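Local atomic coordinates of sterol regulatory element-binding protein cleavage-activating protein (Schizosaccharomyces pombe, PDB entry 4YHC), a protein that escorts the membrane-bound transcription factor sre1 so that it can be processed when sterol or oxygen is low, the part modelled here being the escort's WD40 domain. Residues Ala233-Leu238 with Val244-Leu249; Leu254-Thr259 with Thr338-Gln343; Val272-Phe277 with Gly305-Glu310. The protein carries 9 engineered substitutions. All blocks are in the same frame, centred on the assembly; numbering follows the deposited sequence.

Contact 1: Ala233-Leu238 with Val244-Leu249; sequences ADILFL and VDMIDL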
loop_
_atom_site.group_PDB
_atom_site.type_symbol
_atom_site.label_atom_id
_atom_site.label_comp_id
_atom_site.label_asym_id
_atom_site.label_seq_id
_atom_site.Cartn_x
_atom_site.Cartn_y
_atom_site.Cartn_z
ATOM N N ALA A 233 -3.388 -9.708 -10.513
ATOM C CA ALA A 233 -3.640 -9.552 -11.942
ATOM C C ALA A 233 -2.373 -9.841 -12.730
ATOM O O ALA A 233 -2.407 -9.891 -13.941
ATOM C CB ALA A 233 -4.168 -8.115 -12.216
ATOM N N ASP A 234 -1.233 -9.962 -12.040
ATOM C CA ASP A 234 0.106 -10.109 -12.624
ATOM C C ASP A 234 0.416 -8.868 -13.581
ATOM O O ASP A 234 0.846 -9.003 -14.715
ATOM C CB ASP A 234 0.279 -11.433 -13.353
ATOM C CG ASP A 234 1.655 -12.003 -13.203
ATOM O OD1 ASP A 234 2.546 -11.331 -12.655
ATOM O OD2 ASP A 234 1.824 -13.192 -13.546
ATOM N N ILE A 235 0.203 -7.694 -13.046
ATOM C CA ILE A 235 0.361 -6.468 -13.783
ATOM C C ILE A 235 1.330 -5.566 -13.051
ATOM O O ILE A 235 1.244 -5.462 -11.820
ATOM C CB ILE A 235 -0.955 -5.717 -13.871
ATOM C CG1 ILE A 235 -1.825 -6.418 -14.915
ATOM C CG2 ILE A 235 -0.737 -4.285 -14.360
ATOM C CD1 ILE A 235 -3.227 -5.931 -14.885
ATOM N N LEU A 236 2.198 -4.921 -13.821
ATOM C CA LEU A 236 3.046 -3.854 -13.352
ATOM C C LEU A 236 2.749 -2.569 -14.096
ATOM O O LEU A 236 2.604 -2.594 -15.364
ATOM C CB LEU A 236 4.493 -4.234 -13.611
ATOM C CG LEU A 236 5.523 -3.228 -13.110
ATOM C CD1 LEU A 236 6.696 -3.867 -12.448
ATOM C CD2 LEU A 236 6.054 -2.369 -14.254
ATOM N N PHE A 237 2.661 -1.463 -13.342
ATOM C CA PHE A 237 2.424 -0.129 -13.918
ATOM C C PHE A 237 3.804 0.573 -13.877
ATOM O O PHE A 237 4.461 0.605 -12.824
ATOM C CB PHE A 237 1.387 0.676 -13.149
ATOM C CG PHE A 237 -0.008 0.162 -13.262
ATOM C CD1 PHE A 237 -0.443 -0.895 -12.479
ATOM C CD2 PHE A 237 -0.903 0.736 -14.131
ATOM C CE1 PHE A 237 -1.722 -1.378 -12.609
ATOM C CE2 PHE A 237 -2.141 0.263 -14.255
ATOM C CZ PHE A 237 -2.574 -0.766 -13.476
ATOM N N LEU A 238 4.274 1.095 -15.014
ATOM C CA LEU A 238 5.530 1.834 -15.149
ATOM C C LEU A 238 5.169 3.308 -15.465
ATOM O O LEU A 238 4.646 3.580 -16.491
ATOM C CB LEU A 238 6.349 1.257 -16.283
ATOM C CG LEU A 238 7.850 1.648 -16.471
ATOM C CD1 LEU A 238 8.086 2.436 -17.735
ATOM C CD2 LEU A 238 8.520 2.419 -15.356
ATOM N N VAL A 244 1.575 6.268 -18.112
ATOM C CA VAL A 244 1.872 5.065 -17.400
ATOM C C VAL A 244 1.594 3.889 -18.310
ATOM O O VAL A 244 0.492 3.781 -18.836
ATOM C CB VAL A 244 1.012 4.877 -16.150
ATOM C CG1 VAL A 244 1.483 3.617 -15.410
ATOM C CG2 VAL A 244 1.154 6.052 -15.212
ATOM N N ASP A 245 2.588 3.003 -18.443
ATOM C CA ASP A 245 2.423 1.751 -19.202
ATOM C C ASP A 245 2.029 0.594 -18.277
ATOM O O ASP A 245 2.680 0.389 -17.197
ATOM C CB ASP A 245 3.717 1.436 -19.900
ATOM C CG ASP A 245 4.103 2.547 -20.878
ATOM O OD1 ASP A 245 3.217 3.137 -21.526
ATOM O OD2 ASP A 245 5.269 2.841 -20.975
ATOM N N MET A 246 0.955 -0.108 -18.694
ATOM C CA MET A 246 0.342 -1.172 -17.920
ATOM C C MET A 246 0.765 -2.469 -18.620
ATOM O O MET A 246 0.438 -2.671 -19.775
ATOM C CB MET A 246 -1.152 -1.018 -17.826
ATOM C CG MET A 246 -1.779 -2.166 -16.989
ATOM S SD MET A 246 -3.505 -1.952 -16.706
ATOM C CE MET A 246 -4.077 -2.756 -18.209
ATOM N N ILE A 247 1.584 -3.275 -17.939
ATOM C CA ILE A 247 2.258 -4.388 -18.543
ATOM C C ILE A 247 1.807 -5.729 -17.911
ATOM O O ILE A 247 1.701 -5.845 -16.685
ATOM C CB ILE A 247 3.725 -4.203 -18.332
ATOM C CG1 ILE A 247 4.213 -2.914 -19.016
ATOM C CG2 ILE A 247 4.495 -5.422 -18.745
ATOM C CD1 ILE A 247 5.606 -2.529 -18.643
ATOM N N ASP A 248 1.474 -6.694 -18.759
ATOM C CA ASP A 248 1.155 -8.091 -18.344
ATOM C C ASP A 248 2.440 -8.844 -18.122
ATOM O O ASP A 248 3.227 -9.120 -19.048
ATOM C CB ASP A 248 0.310 -8.771 -19.406
ATOM C CG ASP A 248 0.131 -10.305 -19.163
ATOM O OD1 ASP A 248 0.392 -10.876 -18.028
ATOM O OD2 ASP A 248 -0.316 -10.923 -20.176
ATOM N N LEU A 249 2.706 -9.197 -16.892
ATOM C CA LEU A 249 3.988 -9.833 -16.614
ATOM C C LEU A 249 3.955 -11.352 -16.925
ATOM O O LEU A 249 4.965 -11.997 -16.930
ATOM C CB LEU A 249 4.302 -9.638 -15.132
ATOM C CG LEU A 249 5.068 -8.501 -14.494
ATOM C CD1 LEU A 249 5.589 -7.451 -15.429
ATOM C CD2 LEU A 249 4.383 -7.947 -13.277
#
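Met246 lies alongside the ring of Phe237, both side chains pointing the same way from neighbouring strands. Its CG sits over the ring face, 4.1 Å from the centroid, while SD comes in obliquely and reaches Phe237 CZ at 3.6 Å, a Met-aromatic contact. With CG of Met246 anti to the backbone N (chi1 -180°), the same methylene also touches Ile235 CG2, at 3.5 Å. Val244 CG1 closes the edge of the ring in its plane. On the other face of the sheet, Leu236 CB takes Leu249 CD2 at 3.7 Å; just beyond the strand ends, Leu249 CB meets Asp234 OD1. These are the two middle strands of a four-stranded antiparallel blade of the WD40 domain, joined by a short hairpin turn. Paired backbone bonds link Leu236 with Ile247 and Leu238 with Asp245, and a fifth, from Leu249 N to Asp234 O (2.9 Å), extends the pairing past the strand end. Further out, Asp234 has a salt bridge to Arg188 of strand 187-193; Ile179 and Ile181 of strand 175-182 cover Leu236 and Leu249. Leu315 of strand 311-317 packs against Ile235 and Met246, and Asp245 is gripped by Ser257, Arg240 and the backbone N of Asn216.

Contact 2: Leu254-Thr259 with Thr338-Gln343; sequences LLHSFT and TFDELQ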
loop_
_atom_site.group_PDB
_atom_site.type_symbol
_atom_site.label_atom_id
_atom_site.label_comp_id
_atom_site.label_asym_id
_atom_site.label_seq_id
_atom_site.Cartn_x
_atom_site.Cartn_y
_atom_site.Cartn_z
ATOM N N LEU A 254 2.666 -5.305 -23.376
ATOM C CA LEU A 254 2.152 -4.018 -23.059
ATOM C C LEU A 254 0.662 -4.018 -23.286
ATOM O O LEU A 254 0.196 -4.238 -24.383
ATOM C CB LEU A 254 2.818 -2.933 -23.900
ATOM C CG LEU A 254 2.230 -1.525 -23.651
ATOM C CD1 LEU A 254 2.392 -1.070 -22.188
ATOM C CD2 LEU A 254 2.850 -0.493 -24.575
ATOM N N LEU A 255 -0.141 -3.729 -22.271
ATOM C CA LEU A 255 -1.577 -3.778 -22.455
ATOM C C LEU A 255 -2.245 -2.440 -22.801
ATOM O O LEU A 255 -3.267 -2.398 -23.489
ATOM C CB LEU A 255 -2.211 -4.279 -21.132
ATOM C CG LEU A 255 -1.814 -5.682 -20.667
ATOM C CD1 LEU A 255 -1.946 -5.856 -19.160
ATOM C CD2 LEU A 255 -2.772 -6.649 -21.293
ATOM N N HIS A 256 -1.744 -1.342 -22.186
ATOM C CA HIS A 256 -2.230 -0.005 -22.486
ATOM C C HIS A 256 -1.252 1.013 -21.957
ATOM O O HIS A 256 -0.553 0.719 -20.985
ATOM C CB HIS A 256 -3.536 0.209 -21.797
ATOM C CG HIS A 256 -4.237 1.466 -22.160
ATOM N ND1 HIS A 256 -4.699 1.716 -23.432
ATOM C CD2 HIS A 256 -4.649 2.506 -21.397
ATOM C CE1 HIS A 256 -5.365 2.849 -23.439
ATOM N NE2 HIS A 256 -5.341 3.350 -22.210
ATOM N N SER A 257 -1.262 2.208 -22.567
ATOM C CA SER A 257 -0.554 3.371 -22.072
ATOM C C SER A 257 -1.577 4.377 -21.760
ATOM O O SER A 257 -2.410 4.714 -22.604
ATOM C CB SER A 257 0.431 3.911 -23.099
ATOM O OG SER A 257 1.397 2.900 -23.271
ATOM N N PHE A 258 -1.621 4.765 -20.499
ATOM C CA PHE A 258 -2.524 5.795 -20.047
ATOM C C PHE A 258 -1.781 7.113 -20.273
ATOM O O PHE A 258 -0.593 7.134 -20.167
ATOM C CB PHE A 258 -2.852 5.645 -18.531
ATOM C CG PHE A 258 -3.678 4.403 -18.194
ATOM C CD1 PHE A 258 -3.087 3.177 -18.087
ATOM C CD2 PHE A 258 -5.023 4.495 -17.992
ATOM C CE1 PHE A 258 -3.823 2.040 -17.743
ATOM C CE2 PHE A 258 -5.762 3.380 -17.623
ATOM C CZ PHE A 258 -5.163 2.152 -17.541
ATOM N N THR A 259 -2.498 8.201 -20.551
ATOM C CA THR A 259 -1.864 9.513 -20.741
ATOM C C THR A 259 -1.980 10.318 -19.469
ATOM O O THR A 259 -3.081 10.484 -18.965
ATOM C CB THR A 259 -2.555 10.298 -21.894
ATOM O OG1 THR A 259 -2.510 9.495 -23.069
ATOM C CG2 THR A 259 -1.787 11.584 -22.201
ATOM N N THR A 338 -13.613 -0.995 -23.666
ATOM C CA THR A 338 -12.238 -0.872 -24.129
ATOM C C THR A 338 -11.510 0.183 -23.334
ATOM O O THR A 338 -12.135 1.053 -22.719
ATOM C CB THR A 338 -12.158 -0.449 -25.615
ATOM O OG1 THR A 338 -12.722 0.861 -25.738
ATOM C CG2 THR A 338 -12.931 -1.436 -26.475
ATOM N N PHE A 339 -10.191 0.119 -23.394
ATOM C CA PHE A 339 -9.354 1.064 -22.688
ATOM C C PHE A 339 -9.628 2.447 -23.202
ATOM O O PHE A 339 -9.819 3.372 -22.410
ATOM C CB PHE A 339 -7.860 0.694 -22.754
ATOM C CG PHE A 339 -7.513 -0.555 -21.962
ATOM C CD1 PHE A 339 -7.834 -0.660 -20.626
ATOM C CD2 PHE A 339 -6.874 -1.613 -22.561
ATOM C CE1 PHE A 339 -7.579 -1.812 -19.915
ATOM C CE2 PHE A 339 -6.585 -2.748 -21.850
ATOM C CZ PHE A 339 -6.957 -2.860 -20.526
ATOM N N ASP A 340 -9.786 2.590 -24.510
ATOM C CA ASP A 340 -9.989 3.959 -25.075
ATOM C C ASP A 340 -11.308 4.633 -24.754
ATOM O O ASP A 340 -11.346 5.860 -24.762
ATOM C CB ASP A 340 -9.725 4.010 -26.575
ATOM C CG ASP A 340 -8.386 3.431 -26.942
ATOM O OD1 ASP A 340 -7.454 3.398 -26.100
ATOM O OD2 ASP A 340 -8.262 2.988 -28.097
ATOM N N GLU A 341 -12.361 3.874 -24.439
ATOM C CA GLU A 341 -13.633 4.482 -24.038
ATOM C C GLU A 341 -13.861 4.634 -22.537
ATOM O O GLU A 341 -15.000 4.803 -22.087
ATOM C CB GLU A 341 -14.803 3.733 -24.650
ATOM C CG GLU A 341 -15.051 2.330 -24.165
ATOM C CD GLU A 341 -15.645 1.463 -25.258
ATOM O OE1 GLU A 341 -15.897 1.979 -26.366
ATOM O OE2 GLU A 341 -15.865 0.262 -25.031
ATOM N N LEU A 342 -12.780 4.566 -21.760
ATOM C CA LEU A 342 -12.861 4.841 -20.319
ATOM C C LEU A 342 -13.050 6.324 -20.067
ATOM O O LEU A 342 -12.376 7.116 -20.678
ATOM C CB LEU A 342 -11.550 4.408 -19.659
ATOM C CG LEU A 342 -11.528 2.888 -19.438
ATOM C CD1 LEU A 342 -10.119 2.425 -19.129
ATOM C CD2 LEU A 342 -12.538 2.547 -18.346
ATOM N N GLN A 343 -13.932 6.682 -19.146
ATOM C CA GLN A 343 -14.055 8.093 -18.735
ATOM C C GLN A 343 -13.103 8.424 -17.561
ATOM O O GLN A 343 -13.003 7.677 -16.630
ATOM C CB GLN A 343 -15.499 8.377 -18.325
ATOM C CG GLN A 343 -16.497 7.527 -19.095
ATOM C CD GLN A 343 -17.748 8.281 -19.476
ATOM O OE1 GLN A 343 -17.839 8.822 -20.577
ATOM N NE2 GLN A 343 -18.715 8.332 -18.569
#
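Phe339 overlaps the imidazole of His256 in an offset stack, the ring centroids 4.9 Å apart and the planes turned 28° from each other. The arrangement joins the last strand of one four-stranded blade of this WD40 domain, strand 253-259, to the loop between strands 335-337 and 344-349. The two side chains slide past each other in opposite directions, and each places its CB over the other's ring: Phe339 CB stands 3.5 Å from the imidazole centroid, and His256 CB lies 4.2 Å from the phenyl centroid. The closer of these CH-pi contacts is nearly perpendicular to its ring. The CB of His256 points toward the loop, and with CG anti to the backbone N (chi1 -172°) the imidazole lies against Phe339 CB. Leu255 and His256 form a classic beta bulge, both facing Met246, and the carbonyl of Leu255 comes obliquely to the phenyl ring, its O 3.7 Å from Phe339 CE2. The Phe339 side chain also touches Met246 of strand 243-248 and Ile313 of strand 311-317, so it bridges two sheets. Within the strand, His256 CD2 sits over the centre of the Phe258 ring, which itself meets Phe289 edge-to-face. With an alanine here the CB would stay over the Phe339 ring, but the loss of the imidazole would probably leave Phe339 CB and the Phe258 face without the ring that packs on them. In the loop, the backbone N of Thr338 donates to the Glu341 carboxylate from above its plane, although the Glu341 side chain is poorly ordered. At the edge of the imidazole, near its plane and with the carboxylate plane tilted 40° to the ring, Asp340 OD1 comes to 3.4 Å from His256 CE1.

Contact 3: Val272-Phe277 with Gly305-Glu310; sequences VSNSRF and GNESNE. Engineered in segment 305-310: Ser308 (natural residue Cys).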
loop_
_atom_site.group_PDB
_atom_site.type_symbol
_atom_site.label_atom_id
_atom_site.label_comp_id
_atom_site.label_asym_id
_atom_site.label_seq_id
_atom_site.Cartn_x
_atom_site.Cartn_y
_atom_site.Cartn_z
ATOM N N VAL A 272 -7.664 -0.662 -7.805
ATOM C CA VAL A 272 -8.737 -1.120 -8.686
ATOM C C VAL A 272 -9.924 -1.698 -7.866
ATOM O O VAL A 272 -9.765 -2.216 -6.725
ATOM C CB VAL A 272 -8.230 -2.131 -9.732
ATOM C CG1 VAL A 272 -7.131 -1.553 -10.632
ATOM C CG2 VAL A 272 -7.689 -3.368 -9.038
ATOM N N SER A 273 -11.128 -1.560 -8.414
ATOM C CA SER A 273 -12.334 -1.899 -7.708
ATOM C C SER A 273 -13.027 -3.150 -8.197
ATOM O O SER A 273 -12.955 -3.504 -9.365
ATOM C CB SER A 273 -13.294 -0.723 -7.661
ATOM O OG SER A 273 -13.955 -0.548 -8.910
ATOM N N ASN A 274 -13.652 -3.870 -7.256
ATOM C CA ASN A 274 -14.497 -5.016 -7.607
ATOM C C ASN A 274 -13.784 -6.040 -8.444
ATOM O O ASN A 274 -14.329 -6.444 -9.443
ATOM C CB ASN A 274 -15.761 -4.533 -8.311
ATOM C CG ASN A 274 -16.665 -3.771 -7.366
ATOM O OD1 ASN A 274 -16.619 -3.991 -6.141
ATOM N ND2 ASN A 274 -17.430 -2.843 -7.893
ATOM N N SER A 275 -12.563 -6.400 -8.048
ATOM C CA SER A 275 -11.721 -7.295 -8.802
ATOM C C SER A 275 -12.483 -8.687 -8.858
ATOM O O SER A 275 -13.068 -9.105 -7.868
ATOM C CB SER A 275 -10.407 -7.444 -8.087
ATOM O OG SER A 275 -9.639 -6.293 -8.366
ATOM N N ARG A 276 -12.615 -9.290 -10.022
ATOM C CA ARG A 276 -13.115 -10.685 -10.092
ATOM C C ARG A 276 -12.451 -11.320 -11.297
ATOM O O ARG A 276 -11.950 -10.598 -12.209
ATOM C CB ARG A 276 -14.645 -10.749 -10.131
ATOM C CG ARG A 276 -15.302 -10.168 -11.390
ATOM C CD ARG A 276 -15.462 -8.675 -11.331
ATOM N NE ARG A 276 -16.492 -8.171 -12.236
ATOM C CZ ARG A 276 -16.782 -6.891 -12.370
ATOM N NH1 ARG A 276 -16.102 -5.981 -11.655
ATOM N NH2 ARG A 276 -17.755 -6.511 -13.201
ATOM N N PHE A 277 -12.361 -12.655 -11.297
ATOM C CA PHE A 277 -11.664 -13.343 -12.349
ATOM C C PHE A 277 -12.690 -14.284 -12.958
ATOM O O PHE A 277 -13.313 -15.096 -12.214
ATOM C CB PHE A 277 -10.506 -14.039 -11.764
ATOM C CG PHE A 277 -9.636 -14.717 -12.747
ATOM C CD1 PHE A 277 -9.852 -16.040 -13.107
ATOM C CD2 PHE A 277 -8.547 -14.087 -13.262
ATOM C CE1 PHE A 277 -9.034 -16.664 -14.015
ATOM C CE2 PHE A 277 -7.748 -14.689 -14.182
ATOM C CZ PHE A 277 -7.973 -16.018 -14.522
ATOM N N GLY A 305 -13.538 4.940 -15.273
ATOM C CA GLY A 305 -14.612 3.965 -15.258
ATOM C C GLY A 305 -16.014 4.519 -15.125
ATOM O O GLY A 305 -16.220 5.619 -14.618
ATOM N N ASN A 306 -16.982 3.735 -15.584
ATOM C CA ASN A 306 -18.390 4.064 -15.423
ATOM C C ASN A 306 -18.917 3.470 -14.124
ATOM O O ASN A 306 -20.061 3.706 -13.742
ATOM C CB ASN A 306 -19.203 3.545 -16.609
ATOM C CG ASN A 306 -18.587 3.911 -17.943
ATOM O OD1 ASN A 306 -17.433 4.330 -18.012
ATOM N ND2 ASN A 306 -19.358 3.758 -19.013
ATOM N N GLU A 307 -18.064 2.696 -13.455
ATOM C CA GLU A 307 -18.371 2.109 -12.150
ATOM C C GLU A 307 -19.107 0.771 -12.235
ATOM O O GLU A 307 -19.551 0.357 -13.307
ATOM C CB GLU A 307 -19.146 3.095 -11.272
ATOM C CG GLU A 307 -19.538 2.551 -9.906
ATOM C CD GLU A 307 -18.372 1.931 -9.158
ATOM O OE1 GLU A 307 -18.582 1.455 -8.025
ATOM O OE2 GLU A 307 -17.247 1.920 -9.699
ATOM N N SER A 308 -19.221 0.110 -11.085
ATOM C CA SER A 308 -19.830 -1.213 -10.964
ATOM C C SER A 308 -21.110 -1.377 -11.781
ATOM O O SER A 308 -21.063 -1.672 -12.975
ATOM C CB SER A 308 -20.098 -1.530 -9.487
ATOM O OG SER A 308 -21.102 -2.517 -9.331
ATOM N N ASN A 309 -22.254 -1.203 -11.129
ATOM C CA ASN A 309 -23.529 -1.321 -11.816
ATOM C C ASN A 309 -23.508 -0.524 -13.113
ATOM O O ASN A 309 -23.920 0.636 -13.148
ATOM C CB ASN A 309 -24.671 -0.846 -10.920
ATOM C CG ASN A 309 -26.012 -0.884 -11.622
ATOM O OD1 ASN A 309 -26.117 -1.340 -12.760
ATOM N ND2 ASN A 309 -27.048 -0.402 -10.945
ATOM N N GLU A 310 -23.018 -1.152 -14.175
ATOM C CA GLU A 310 -22.891 -0.489 -15.464
ATOM C C GLU A 310 -22.015 -1.302 -16.404
ATOM O O GLU A 310 -22.494 -1.863 -17.387
ATOM C CB GLU A 310 -22.282 0.903 -15.285
ATOM C CG GLU A 310 -23.282 2.043 -15.368
ATOM C CD GLU A 310 -22.834 3.266 -14.591
ATOM O OE1 GLU A 310 -22.914 3.241 -13.345
ATOM O OE2 GLU A 310 -22.402 4.251 -15.221
HETATM O O HOH W 1 -18.731 -3.580 -12.774
#
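Asn274 brings its amide nitrogen against the engineered Ser308, a cysteine in the natural sequence, with ND2 3.4 Å from Ser308 CB. This is the closest direct touch between the two segments, a van der Waals contact with a carbon; ND2 has its hydrogen bond with Ser285. Ser308 OG lies farther from the amide, 4.0 Å from Asn274 ND2. The tighter part of the contact is on the side of residues 272-277. There the backbone turns at Asn274, and Arg276 folds back to meet it: its NH1 donates to Asn274 O at 2.9 Å, with the carbonyl oxygen lying near the guanidinium plane. A chi1 of 66° and a bend at chi2 (-83°) bring the guanidinium edge-on to that carbonyl. NH1 also bonds Ser285, and NH2 forms a salt bridge with Asp331, so the group is fixed in position and orientation by several partners. The segment belongs to strand 269-278, an irregular strand of the WD40 beta-propeller that pairs antiparallel with strand 281-292, and Ser273 reaches Ser286 on that neighbour through OG. Residues 305-310 form the connection from strand 299-304 to strand 311-317, and this side is much looser. Glu307, Ser308 and Asn309 are poorly ordered, and the loop backbone is best read with caution. The CB of Glu307 points away from the strand, but its ill-defined chain, bent at chi2, brings Glu307 OE2 to 4.2 Å from Ser273 OG, too far for a bond. A water accepts from Arg276 NH2 at 3.1 Å and appears to donate to Ser308 O, at 3.0 Å, a link left doubtful by the poor order of Ser308.

After two short N-terminal strands that join sheets built from the C-terminal part, the chain passes through the four sheets between residues 33 and 212. Contact 1 then closes a short hairpin between strands 235-239 and 243-248. Strand 253-259 follows at once and pairs with strand 243-248, so contacts 1 and 2 both reach the same sheet, joined where Met246 O meets Leu255 N. Contact 2 closes a much longer loop, returning only at residues 338-343. Contact 3 is nested inside that loop, tying strand 269-278 to the connection after strand 299-304. Contacts 2 and 3 meet where Gln343 O approaches Gly305 N; contacts 1 and 3 do not touch. Contact 2 joins this blade to the following branched sheet.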